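Local coordinates for dihydrodipicolinate synthase family protein (Sinorhizobium meliloti, PDB 4DNH) that is of unknown function but adopts a closed eight-stranded parallel beta/alpha barrel, consistent with membership of the dihydrodipicolinate synthase family, at residues L7-G11 with R12-Y16; V309-S312 with R313-K317; F329-L333 with N334-D338. One frame throughout, in Å; residues are numbered along the deposited sequence.

Contact 1 (L7-G11 with R12-Y16); sequences LPIEG and RLARY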
ATOM      1  N   LEU A   7      -5.625   9.554 -27.562  1.00 52.23           N
ATOM      2  CA  LEU A   7      -4.578   9.196 -26.606  1.00 49.69           C
ATOM      3  C   LEU A   7      -3.327   8.704 -27.309  1.00 53.92           C
ATOM      4  O   LEU A   7      -3.412   8.143 -28.408  1.00 57.86           O
ATOM      5  CB  LEU A   7      -5.067   8.118 -25.644  1.00 44.55           C
ATOM      6  CG  LEU A   7      -6.231   8.429 -24.709  1.00 43.91           C
ATOM      7  CD1 LEU A   7      -6.552   7.169 -23.932  1.00 45.20           C
ATOM      8  CD2 LEU A   7      -5.961   9.570 -23.734  1.00 42.39           C
ATOM      9  N   PRO A   8      -2.158   8.915 -26.683  1.00 56.52           N
ATOM     10  CA  PRO A   8      -0.909   8.481 -27.308  1.00 59.74           C
ATOM     11  C   PRO A   8      -0.637   6.983 -27.192  1.00 63.19           C
ATOM     12  O   PRO A   8      -0.744   6.411 -26.106  1.00 58.99           O
ATOM     13  CB  PRO A   8       0.168   9.286 -26.582  1.00 59.05           C
ATOM     14  CG  PRO A   8      -0.451   9.777 -25.326  1.00 57.32           C
ATOM     15  CD  PRO A   8      -1.941   9.712 -25.458  1.00 56.38           C
ATOM     16  N   ILE A   9      -0.341   6.374 -28.337  1.00 72.10           N
ATOM     17  CA  ILE A   9       0.200   5.021 -28.433  1.00 83.05           C
ATOM     18  C   ILE A   9       1.258   5.091 -29.518  1.00 95.02           C
ATOM     19  O   ILE A   9       1.023   5.690 -30.575  1.00 97.05           O
ATOM     20  CB  ILE A   9      -0.821   3.959 -28.922  1.00 84.44           C
ATOM     21  CG1 ILE A   9      -2.271   4.377 -28.663  1.00 86.73           C
ATOM     22  CG2 ILE A   9      -0.493   2.584 -28.341  1.00 81.48           C
ATOM     23  CD1 ILE A   9      -3.303   3.441 -29.268  1.00 90.20           C
ATOM     24  N   GLU A  10       2.409   4.469 -29.261  1.00102.27           N
ATOM     25  CA  GLU A  10       3.495   4.335 -30.252  1.00106.14           C
ATOM     26  C   GLU A  10       3.844   5.668 -30.942  1.00 99.86           C
ATOM     27  O   GLU A  10       3.789   5.770 -32.171  1.00 95.37           O
ATOM     28  CB  GLU A  10       3.151   3.266 -31.313  1.00110.10           C
ATOM     29  CG  GLU A  10       2.267   2.109 -30.844  1.00111.85           C
ATOM     30  CD  GLU A  10       3.033   0.834 -30.538  1.00107.39           C
ATOM     31  OE1 GLU A  10       3.983   0.879 -29.729  1.00101.62           O
ATOM     32  OE2 GLU A  10       2.669  -0.223 -31.102  1.00107.55           O
ATOM     33  N   GLY A  11       4.177   6.686 -30.145  1.00100.37           N
ATOM     34  CA  GLY A  11       4.537   8.015 -30.668  1.00 97.25           C
ATOM     35  C   GLY A  11       3.420   8.791 -31.361  1.00 92.17           C
ATOM     36  O   GLY A  11       3.496  10.021 -31.482  1.00 81.31           O
ATOM     37  N   ARG A  12       2.394   8.066 -31.817  1.00 94.64           N
ATOM     38  CA  ARG A  12       1.224   8.643 -32.490  1.00 96.13           C
ATOM     39  C   ARG A  12       0.020   8.786 -31.545  1.00 86.51           C
ATOM     40  O   ARG A  12       0.119   8.533 -30.344  1.00 81.36           O
ATOM     41  CB  ARG A  12       0.843   7.809 -33.722  1.00103.05           C
ATOM     42  CG  ARG A  12       1.924   7.720 -34.797  1.00112.54           C
ATOM     43  CD  ARG A  12       1.746   6.467 -35.648  1.00118.13           C
ATOM     44  NE  ARG A  12       1.761   5.254 -34.825  1.00122.56           N
ATOM     45  CZ  ARG A  12       1.203   4.090 -35.159  1.00121.99           C
ATOM     46  NH1 ARG A  12       0.565   3.947 -36.315  1.00121.02           N
ATOM     47  NH2 ARG A  12       1.282   3.061 -34.326  1.00117.45           N
ATOM     48  N   LEU A  13      -1.119   9.173 -32.108  1.00 81.18           N
ATOM     49  CA  LEU A  13      -2.279   9.562 -31.322  1.00 72.00           C
ATOM     50  C   LEU A  13      -3.521   8.889 -31.891  1.00 67.67           C
ATOM     51  O   LEU A  13      -3.822   9.037 -33.076  1.00 65.25           O
ATOM     52  CB  LEU A  13      -2.425  11.077 -31.399  1.00 72.29           C
ATOM     53  CG  LEU A  13      -2.977  11.893 -30.244  1.00 70.07           C
ATOM     54  CD1 LEU A  13      -1.997  11.904 -29.079  1.00 65.60           C
ATOM     55  CD2 LEU A  13      -3.237  13.298 -30.766  1.00 69.73           C
ATOM     56  N   ALA A  14      -4.245   8.163 -31.039  1.00 66.34           N
ATOM     57  CA  ALA A  14      -5.352   7.319 -31.490  1.00 64.70           C
ATOM     58  C   ALA A  14      -6.633   7.445 -30.660  1.00 64.70           C
ATOM     59  O   ALA A  14      -6.600   7.607 -29.435  1.00 59.49           O
ATOM     60  CB  ALA A  14      -4.913   5.862 -31.554  1.00 63.81           C
ATOM     61  N   ARG A  15      -7.760   7.338 -31.356  1.00 68.43           N
ATOM     62  CA  ARG A  15      -9.075   7.398 -30.747  1.00 65.57           C
ATOM     63  C   ARG A  15      -9.231   6.294 -29.722  1.00 58.83           C
ATOM     64  O   ARG A  15      -8.932   5.126 -29.981  1.00 55.31           O
ATOM     65  CB  ARG A  15     -10.162   7.264 -31.813  1.00 70.79           C
ATOM     66  CG  ARG A  15     -11.349   8.191 -31.605  1.00 78.72           C
ATOM     67  CD  ARG A  15     -12.677   7.518 -31.922  1.00 88.39           C
ATOM     68  NE  ARG A  15     -12.607   6.613 -33.071  1.00 95.69           N
ATOM     69  CZ  ARG A  15     -13.481   5.640 -33.323  1.00 98.50           C
ATOM     70  NH1 ARG A  15     -14.509   5.431 -32.511  1.00 99.71           N
ATOM     71  NH2 ARG A  15     -13.325   4.869 -34.392  1.00 97.22           N
ATOM     72  N   TYR A  16      -9.670   6.690 -28.536  1.00 57.41           N
ATOM     73  CA  TYR A  16     -10.099   5.739 -27.544  1.00 54.40           C
ATOM     74  C   TYR A  16     -11.491   6.094 -27.102  1.00 57.36           C
ATOM     75  O   TYR A  16     -11.731   7.202 -26.631  1.00 59.56           O
ATOM     76  CB  TYR A  16      -9.165   5.714 -26.348  1.00 51.71           C
ATOM     77  CG  TYR A  16      -9.563   4.655 -25.352  1.00 49.90           C
ATOM     78  CD1 TYR A  16      -9.314   3.300 -25.617  1.00 47.59           C
ATOM     79  CD2 TYR A  16     -10.221   4.996 -24.153  1.00 48.18           C
ATOM     80  CE1 TYR A  16      -9.691   2.318 -24.717  1.00 46.85           C
ATOM     81  CE2 TYR A  16     -10.606   4.012 -23.243  1.00 46.93           C
ATOM     82  CZ  TYR A  16     -10.336   2.673 -23.535  1.00 47.61           C
ATOM     83  OH  TYR A  16     -10.684   1.673 -22.657  1.00 48.85           O
TER
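Leu7 and Ala14 pair across two antiparallel strands through a reciprocal couple of backbone bonds. Leu7 N reaches Ala14 O at 2.9 Å, with 170° at the hydrogen, and Ala14 N returns to Leu7 O at 2.8 Å, equally straight. Packing is tight at this end: Leu7 CD1 lies 3.8 Å from Tyr16 CB, the two side chains crossing at a slant. Leu7 is buried against Phe359 of helix 352-364 and Met378 and Leu382 of helix 371-384. The Tyr16 hydroxyl is hydrogen-bonded to Asp363. On the face carrying Leu7, Ile9 CD1 touches Ala14 CB at 3.7 Å; on the reverse face Pro8 CB meets Leu13 CD1 more distantly, at 4.2 Å. The strands form a beta hairpin with a two-residue loop, Ile9 to Arg12 making a type I' turn with Glu10 and Gly11 both at positive phi. Toward this turn the grip weakens and the residues are exposed. Ile9 N still bonds to Arg12 O at 3.0 Å, but the return bond from Arg12 N to Ile9 O is weak. A bend at chi3 (-57°) folds the Arg12 chain back over the turn, where NE makes a weak 3.4 Å bond to Glu10 O, which lies at the guanidinium edge in its plane. The opposite charges do not meet: Glu10 OE2 stays 4.8 Å from Arg12 NH2.

Contact 2 (V309-S312 with R313-K317); sequences VPLS and RHIFK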
ATOM      1  N   VAL A 309      -7.158  -6.312 -12.371  1.00 42.40           N
ATOM      2  CA  VAL A 309      -5.850  -6.953 -12.329  1.00 43.05           C
ATOM      3  C   VAL A 309      -4.894  -6.441 -13.425  1.00 42.59           C
ATOM      4  O   VAL A 309      -3.737  -6.131 -13.130  1.00 41.71           O
ATOM      5  CB  VAL A 309      -5.981  -8.500 -12.314  1.00 46.14           C
ATOM      6  CG1 VAL A 309      -4.631  -9.174 -12.538  1.00 45.24           C
ATOM      7  CG2 VAL A 309      -6.627  -8.963 -11.007  1.00 45.03           C
ATOM      8  N   PRO A 310      -5.373  -6.327 -14.684  1.00 43.08           N
ATOM      9  CA  PRO A 310      -4.446  -5.789 -15.677  1.00 41.69           C
ATOM     10  C   PRO A 310      -4.028  -4.354 -15.336  1.00 41.30           C
ATOM     11  O   PRO A 310      -2.866  -4.016 -15.485  1.00 40.95           O
ATOM     12  CB  PRO A 310      -5.253  -5.833 -16.986  1.00 40.49           C
ATOM     13  CG  PRO A 310      -6.232  -6.918 -16.776  1.00 43.17           C
ATOM     14  CD  PRO A 310      -6.594  -6.867 -15.316  1.00 44.14           C
ATOM     15  N   LEU A 311      -4.976  -3.537 -14.879  1.00 40.70           N
ATOM     16  CA  LEU A 311      -4.716  -2.168 -14.460  1.00 36.91           C
ATOM     17  C   LEU A 311      -3.658  -2.155 -13.367  1.00 36.78           C
ATOM     18  O   LEU A 311      -2.686  -1.403 -13.438  1.00 38.06           O
ATOM     19  CB  LEU A 311      -6.004  -1.516 -13.965  1.00 35.16           C
ATOM     20  CG  LEU A 311      -5.848  -0.254 -13.099  1.00 34.54           C
ATOM     21  CD1 LEU A 311      -5.352   0.937 -13.913  1.00 32.40           C
ATOM     22  CD2 LEU A 311      -7.174   0.055 -12.404  1.00 34.44           C
ATOM     23  N   SER A 312      -3.840  -3.000 -12.365  1.00 36.25           N
ATOM     24  CA  SER A 312      -2.861  -3.116 -11.309  1.00 37.12           C
ATOM     25  C   SER A 312      -1.441  -3.502 -11.793  1.00 38.06           C
ATOM     26  O   SER A 312      -0.459  -2.882 -11.404  1.00 38.71           O
ATOM     27  CB  SER A 312      -3.342  -4.129 -10.280  1.00 36.91           C
ATOM     28  OG  SER A 312      -2.623  -3.920  -9.084  1.00 36.19           O
ATOM     29  N   ARG A 313      -1.336  -4.542 -12.608  1.00 37.73           N
ATOM     30  CA  ARG A 313      -0.046  -4.959 -13.122  1.00 39.68           C
ATOM     31  C   ARG A 313       0.632  -3.831 -13.884  1.00 40.42           C
ATOM     32  O   ARG A 313       1.855  -3.700 -13.854  1.00 40.28           O
ATOM     33  CB  ARG A 313      -0.209  -6.187 -13.998  1.00 42.00           C
ATOM     34  CG  ARG A 313      -0.630  -7.382 -13.164  1.00 43.13           C
ATOM     35  CD  ARG A 313      -1.072  -8.573 -13.982  1.00 44.62           C
ATOM     36  NE  ARG A 313      -1.256  -9.692 -13.069  1.00 46.51           N
ATOM     37  CZ  ARG A 313      -1.595 -10.924 -13.426  1.00 46.34           C
ATOM     38  NH1 ARG A 313      -1.797 -11.229 -14.704  1.00 47.96           N
ATOM     39  NH2 ARG A 313      -1.731 -11.848 -12.493  1.00 44.91           N
ATOM     40  N   HIS A 314      -0.173  -2.997 -14.537  1.00 40.62           N
ATOM     41  CA  HIS A 314       0.342  -1.845 -15.259  1.00 40.18           C
ATOM     42  C   HIS A 314       0.856  -0.784 -14.309  1.00 39.74           C
ATOM     43  O   HIS A 314       1.964  -0.265 -14.484  1.00 40.27           O
ATOM     44  CB  HIS A 314      -0.713  -1.292 -16.208  1.00 38.70           C
ATOM     45  CG  HIS A 314      -0.285  -0.023 -16.912  1.00 39.74           C
ATOM     46  ND1 HIS A 314       0.521  -0.030 -18.001  1.00 40.55           N
ATOM     47  CD2 HIS A 314      -0.573   1.320 -16.638  1.00 38.32           C
ATOM     48  CE1 HIS A 314       0.732   1.238 -18.411  1.00 40.66           C
ATOM     49  NE2 HIS A 314       0.063   2.065 -17.577  1.00 40.25           N
ATOM     50  N   ILE A 315       0.061  -0.472 -13.287  1.00 37.56           N
ATOM     51  CA  ILE A 315       0.434   0.512 -12.284  1.00 36.11           C
ATOM     52  C   ILE A 315       1.720   0.122 -11.558  1.00 37.72           C
ATOM     53  O   ILE A 315       2.562   0.995 -11.267  1.00 37.79           O
ATOM     54  CB  ILE A 315      -0.701   0.771 -11.281  1.00 35.22           C
ATOM     55  CG1 ILE A 315      -1.849   1.520 -11.982  1.00 35.41           C
ATOM     56  CG2 ILE A 315      -0.185   1.585 -10.092  1.00 34.58           C
ATOM     57  CD1 ILE A 315      -3.109   1.691 -11.142  1.00 34.45           C
ATOM     58  N   PHE A 316       1.887  -1.177 -11.303  1.00 36.40           N
ATOM     59  CA  PHE A 316       3.058  -1.670 -10.572  1.00 35.84           C
ATOM     60  C   PHE A 316       4.179  -2.196 -11.459  1.00 38.82           C
ATOM     61  O   PHE A 316       5.076  -2.895 -10.978  1.00 39.42           O
ATOM     62  CB  PHE A 316       2.656  -2.755  -9.581  1.00 34.00           C
ATOM     63  CG  PHE A 316       1.941  -2.232  -8.370  1.00 32.96           C
ATOM     64  CD1 PHE A 316       0.630  -1.772  -8.461  1.00 32.96           C
ATOM     65  CD2 PHE A 316       2.574  -2.212  -7.137  1.00 32.42           C
ATOM     66  CE1 PHE A 316      -0.035  -1.299  -7.344  1.00 33.30           C
ATOM     67  CE2 PHE A 316       1.926  -1.740  -6.017  1.00 33.68           C
ATOM     68  CZ  PHE A 316       0.617  -1.281  -6.119  1.00 34.59           C
ATOM     69  N   LYS A 317       4.151  -1.863 -12.742  1.00 39.32           N
ATOM     70  CA  LYS A 317       5.162  -2.408 -13.630  1.00 43.46           C
ATOM     71  C   LYS A 317       6.552  -1.819 -13.404  1.00 45.67           C
ATOM     72  O   LYS A 317       6.696  -0.716 -12.847  1.00 45.67           O
ATOM     73  CB  LYS A 317       4.733  -2.329 -15.092  1.00 43.62           C
ATOM     74  CG  LYS A 317       5.038  -1.055 -15.826  1.00 42.72           C
ATOM     75  CD  LYS A 317       4.376  -1.191 -17.175  1.00 46.00           C
ATOM     76  CE  LYS A 317       5.266  -0.695 -18.287  1.00 48.86           C
ATOM     77  NZ  LYS A 317       4.655  -1.096 -19.580  1.00 52.80           N
TER
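Arg313 lies alongside Val309, one turn earlier, and lays one face of its guanidinium on the valine. Val309 CG1 sits 3.4 Å above that plane, offset toward the rim, and its nearest atom there is Arg313 NE at 3.5 Å. The arginine chain runs extended from CG to NE, which carries the charged end past the methyl group to Phe258, whose carbonyl O accepts a hydrogen bond from NE. Val309 and Arg313 lie in the short alpha-helix 308-315, which comes after the eighth strand of the beta/alpha barrel, and i to i+4 backbone bonds link all four pairs from Val309-Arg313 to Ser312-Phe316, Phe316 being the first residue past the helix. Ser312 O closes the series, taking Phe316 N at 2.9 Å; the same oxygen meets the edge of the Phe316 ring, 3.3 Å from CD1. Ser312 OG turns elsewhere, to Asp257 O. Leu311 and Ile315 run side by side on the flank facing helix 352-364, with Leu311 CD1 3.6 Å from Ile315 CD1, while Ile315 N bonds to Leu311 O. An alanine in place of Ile315 would probably open a gap beside Leu311 CD1 and Leu358.

Contact 3 (F329-L333 with N334-D338); sequences FLAYL and NGLQD
With chi1 at -72°, Asn334 keeps CG beside its own backbone N and turns the amide back along the helix, bringing ND2 to 3.7 Å from Leu330 CG. Tyr332 has CG anti to the backbone N (chi1 169°), which places its ring next to the outgoing chain: Asp338 O lies near the ring plane at its edge, 3.8 Å from CE1. Between these groups the helix ends in a Schellman motif. Leu336 N reaches back to Ala331 O at 3.0 Å, with 168° at the hydrogen, and Gly335 N bonds to Tyr332 O at 3.2 Å. Gly335, at positive phi, is the C-prime residue that reverses the chain, so that Leu336 CD1 packs 4.1 Å from Ala331 CB. A water joins Leu333 O, 2.9 Å away, to Asn334 OD1, which also accepts a bond from Ala369 N. Arg377 of helix 371-384 bridges the two sides of the turn, bonding to the carbonyls of Tyr332 and Gln337, and forms a salt bridge with Asp338. Leu336 rests on Phe67 and Arg70 of helix 61-73, while Leu330 and Leu333 face Ala362 and Phe359 of helix 352-364.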
ATOM      1  N   PHE A 329      -2.256   9.355  -9.625  1.00 32.97           N
ATOM      2  CA  PHE A 329      -2.879   9.763 -10.890  1.00 31.86           C
ATOM      3  C   PHE A 329      -4.325   9.289 -10.968  1.00 33.60           C
ATOM      4  O   PHE A 329      -5.199  10.006 -11.444  1.00 36.20           O
ATOM      5  CB  PHE A 329      -2.100   9.253 -12.096  1.00 29.23           C
ATOM      6  CG  PHE A 329      -2.604   9.794 -13.408  1.00 29.61           C
ATOM      7  CD1 PHE A 329      -2.457  11.139 -13.730  1.00 29.15           C
ATOM      8  CD2 PHE A 329      -3.216   8.961 -14.325  1.00 30.39           C
ATOM      9  CE1 PHE A 329      -2.899  11.640 -14.936  1.00 29.26           C
ATOM     10  CE2 PHE A 329      -3.664   9.455 -15.537  1.00 31.02           C
ATOM     11  CZ  PHE A 329      -3.505  10.799 -15.841  1.00 30.57           C
ATOM     12  N   LEU A 330      -4.581   8.075 -10.499  1.00 33.21           N
ATOM     13  CA  LEU A 330      -5.927   7.575 -10.528  1.00 34.66           C
ATOM     14  C   LEU A 330      -6.824   8.347  -9.535  1.00 37.16           C
ATOM     15  O   LEU A 330      -7.948   8.710  -9.880  1.00 39.19           O
ATOM     16  CB  LEU A 330      -5.963   6.056 -10.341  1.00 33.74           C
ATOM     17  CG  LEU A 330      -7.314   5.431 -10.744  1.00 36.38           C
ATOM     18  CD1 LEU A 330      -7.822   5.939 -12.094  1.00 37.46           C
ATOM     19  CD2 LEU A 330      -7.316   3.902 -10.662  1.00 35.97           C
ATOM     20  N   ALA A 331      -6.323   8.635  -8.331  1.00 36.84           N
ATOM     21  CA  ALA A 331      -7.042   9.533  -7.424  1.00 36.93           C
ATOM     22  C   ALA A 331      -7.420  10.852  -8.103  1.00 37.88           C
ATOM     23  O   ALA A 331      -8.540  11.329  -7.930  1.00 40.23           O
ATOM     24  CB  ALA A 331      -6.245   9.796  -6.157  1.00 35.75           C
ATOM     25  N   TYR A 332      -6.484  11.430  -8.862  1.00 36.69           N
ATOM     26  CA  TYR A 332      -6.691  12.695  -9.591  1.00 36.72           C
ATOM     27  C   TYR A 332      -7.768  12.569 -10.648  1.00 39.47           C
ATOM     28  O   TYR A 332      -8.601  13.462 -10.802  1.00 43.90           O
ATOM     29  CB  TYR A 332      -5.387  13.169 -10.243  1.00 35.83           C
ATOM     30  CG  TYR A 332      -5.537  14.310 -11.238  1.00 37.28           C
ATOM     31  CD1 TYR A 332      -5.847  15.606 -10.808  1.00 38.97           C
ATOM     32  CD2 TYR A 332      -5.353  14.098 -12.608  1.00 36.98           C
ATOM     33  CE1 TYR A 332      -5.980  16.654 -11.707  1.00 38.33           C
ATOM     34  CE2 TYR A 332      -5.481  15.133 -13.517  1.00 37.52           C
ATOM     35  CZ  TYR A 332      -5.788  16.413 -13.059  1.00 39.36           C
ATOM     36  OH  TYR A 332      -5.924  17.451 -13.959  1.00 42.32           O
ATOM     37  N   LEU A 333      -7.755  11.462 -11.383  1.00 39.30           N
ATOM     38  CA  LEU A 333      -8.799  11.219 -12.380  1.00 38.84           C
ATOM     39  C   LEU A 333     -10.165  11.087 -11.725  1.00 40.40           C
ATOM     40  O   LEU A 333     -11.168  11.459 -12.319  1.00 41.75           O
ATOM     41  CB  LEU A 333      -8.502   9.972 -13.218  1.00 35.30           C
ATOM     42  CG  LEU A 333      -7.331  10.054 -14.197  1.00 33.44           C
ATOM     43  CD1 LEU A 333      -7.108   8.675 -14.804  1.00 32.91           C
ATOM     44  CD2 LEU A 333      -7.531  11.132 -15.258  1.00 32.65           C
ATOM     45  N   ASN A 334     -10.196  10.545 -10.509  1.00 39.31           N
ATOM     46  CA  ASN A 334     -11.452  10.304  -9.817  1.00 40.12           C
ATOM     47  C   ASN A 334     -11.879  11.497  -8.976  1.00 41.17           C
ATOM     48  O   ASN A 334     -12.856  11.420  -8.234  1.00 41.38           O
ATOM     49  CB  ASN A 334     -11.345   9.059  -8.945  1.00 39.74           C
ATOM     50  CG  ASN A 334     -11.316   7.790  -9.756  1.00 41.83           C
ATOM     51  OD1 ASN A 334     -12.080   7.642 -10.708  1.00 47.00           O
ATOM     52  ND2 ASN A 334     -10.442   6.858  -9.384  1.00 38.95           N
ATOM     53  N   GLY A 335     -11.136  12.598  -9.085  1.00 41.54           N
ATOM     54  CA  GLY A 335     -11.506  13.850  -8.417  1.00 41.91           C
ATOM     55  C   GLY A 335     -11.351  13.844  -6.907  1.00 40.58           C
ATOM     56  O   GLY A 335     -12.021  14.587  -6.224  1.00 41.92           O
ATOM     57  N   LEU A 336     -10.461  13.014  -6.386  1.00 38.52           N
ATOM     58  CA  LEU A 336     -10.250  12.936  -4.950  1.00 38.00           C
ATOM     59  C   LEU A 336      -9.256  14.003  -4.551  1.00 39.74           C
ATOM     60  O   LEU A 336      -9.120  14.338  -3.370  1.00 41.70           O
ATOM     61  CB  LEU A 336      -9.749  11.550  -4.560  1.00 38.54           C
ATOM     62  CG  LEU A 336     -10.598  10.391  -5.123  1.00 39.12           C
ATOM     63  CD1 LEU A 336     -10.015   9.053  -4.704  1.00 38.39           C
ATOM     64  CD2 LEU A 336     -12.070  10.506  -4.718  1.00 38.49           C
ATOM     65  N   GLN A 337      -8.571  14.539  -5.558  1.00 37.15           N
ATOM     66  CA  GLN A 337      -7.724  15.702  -5.412  1.00 34.73           C
ATOM     67  C   GLN A 337      -7.773  16.476  -6.716  1.00 37.28           C
ATOM     68  O   GLN A 337      -8.223  15.944  -7.731  1.00 39.51           O
ATOM     69  CB  GLN A 337      -6.296  15.314  -5.017  1.00 33.27           C
ATOM     70  CG  GLN A 337      -5.550  14.355  -5.932  1.00 32.35           C
ATOM     71  CD  GLN A 337      -4.238  13.902  -5.307  1.00 31.16           C
ATOM     72  OE1 GLN A 337      -4.237  13.089  -4.369  1.00 32.86           O
ATOM     73  NE2 GLN A 337      -3.119  14.451  -5.788  1.00 27.70           N
ATOM     74  N   ASP A 338      -7.340  17.732  -6.684  1.00 39.59           N
ATOM     75  CA  ASP A 338      -7.546  18.662  -7.801  1.00 43.42           C
ATOM     76  C   ASP A 338      -6.297  18.923  -8.612  1.00 42.94           C
ATOM     77  O   ASP A 338      -6.316  19.721  -9.537  1.00 45.07           O
ATOM     78  CB  ASP A 338      -8.056  19.995  -7.274  1.00 50.94           C
ATOM     79  CG  ASP A 338      -9.424  19.880  -6.662  1.00 61.43           C
ATOM     80  OD1 ASP A 338     -10.195  18.974  -7.084  1.00 64.33           O
ATOM     81  OD2 ASP A 338      -9.720  20.698  -5.761  1.00 66.37           O
TER
HETATM   82  O   HOH W   1     -13.217   9.376 -12.645  1.00 52.34           O

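How the contacts relate
From the N terminus the three contacts occur in series, and none nests or crosses. Contact 1 closes a hairpin turn preceding the first barrel strand, with its centre about 20 Å from that of contact 2 and 22 Å from that of contact 3, and touches neither. Contacts 2 and 3 lie at the C-terminal ends of successive helices, 308-315 and 323-333, after the last barrel strand: contact 2 stays within successive helical turns, whereas contact 3 closes the Schellman turn. The two pack directly, Leu311 CD2 lying 4.2 Å from Leu330 CD2. Helix 352-364 is the shared neighbour, receiving side chains from all three, and helix 371-384 also packs against contacts 1 and 3.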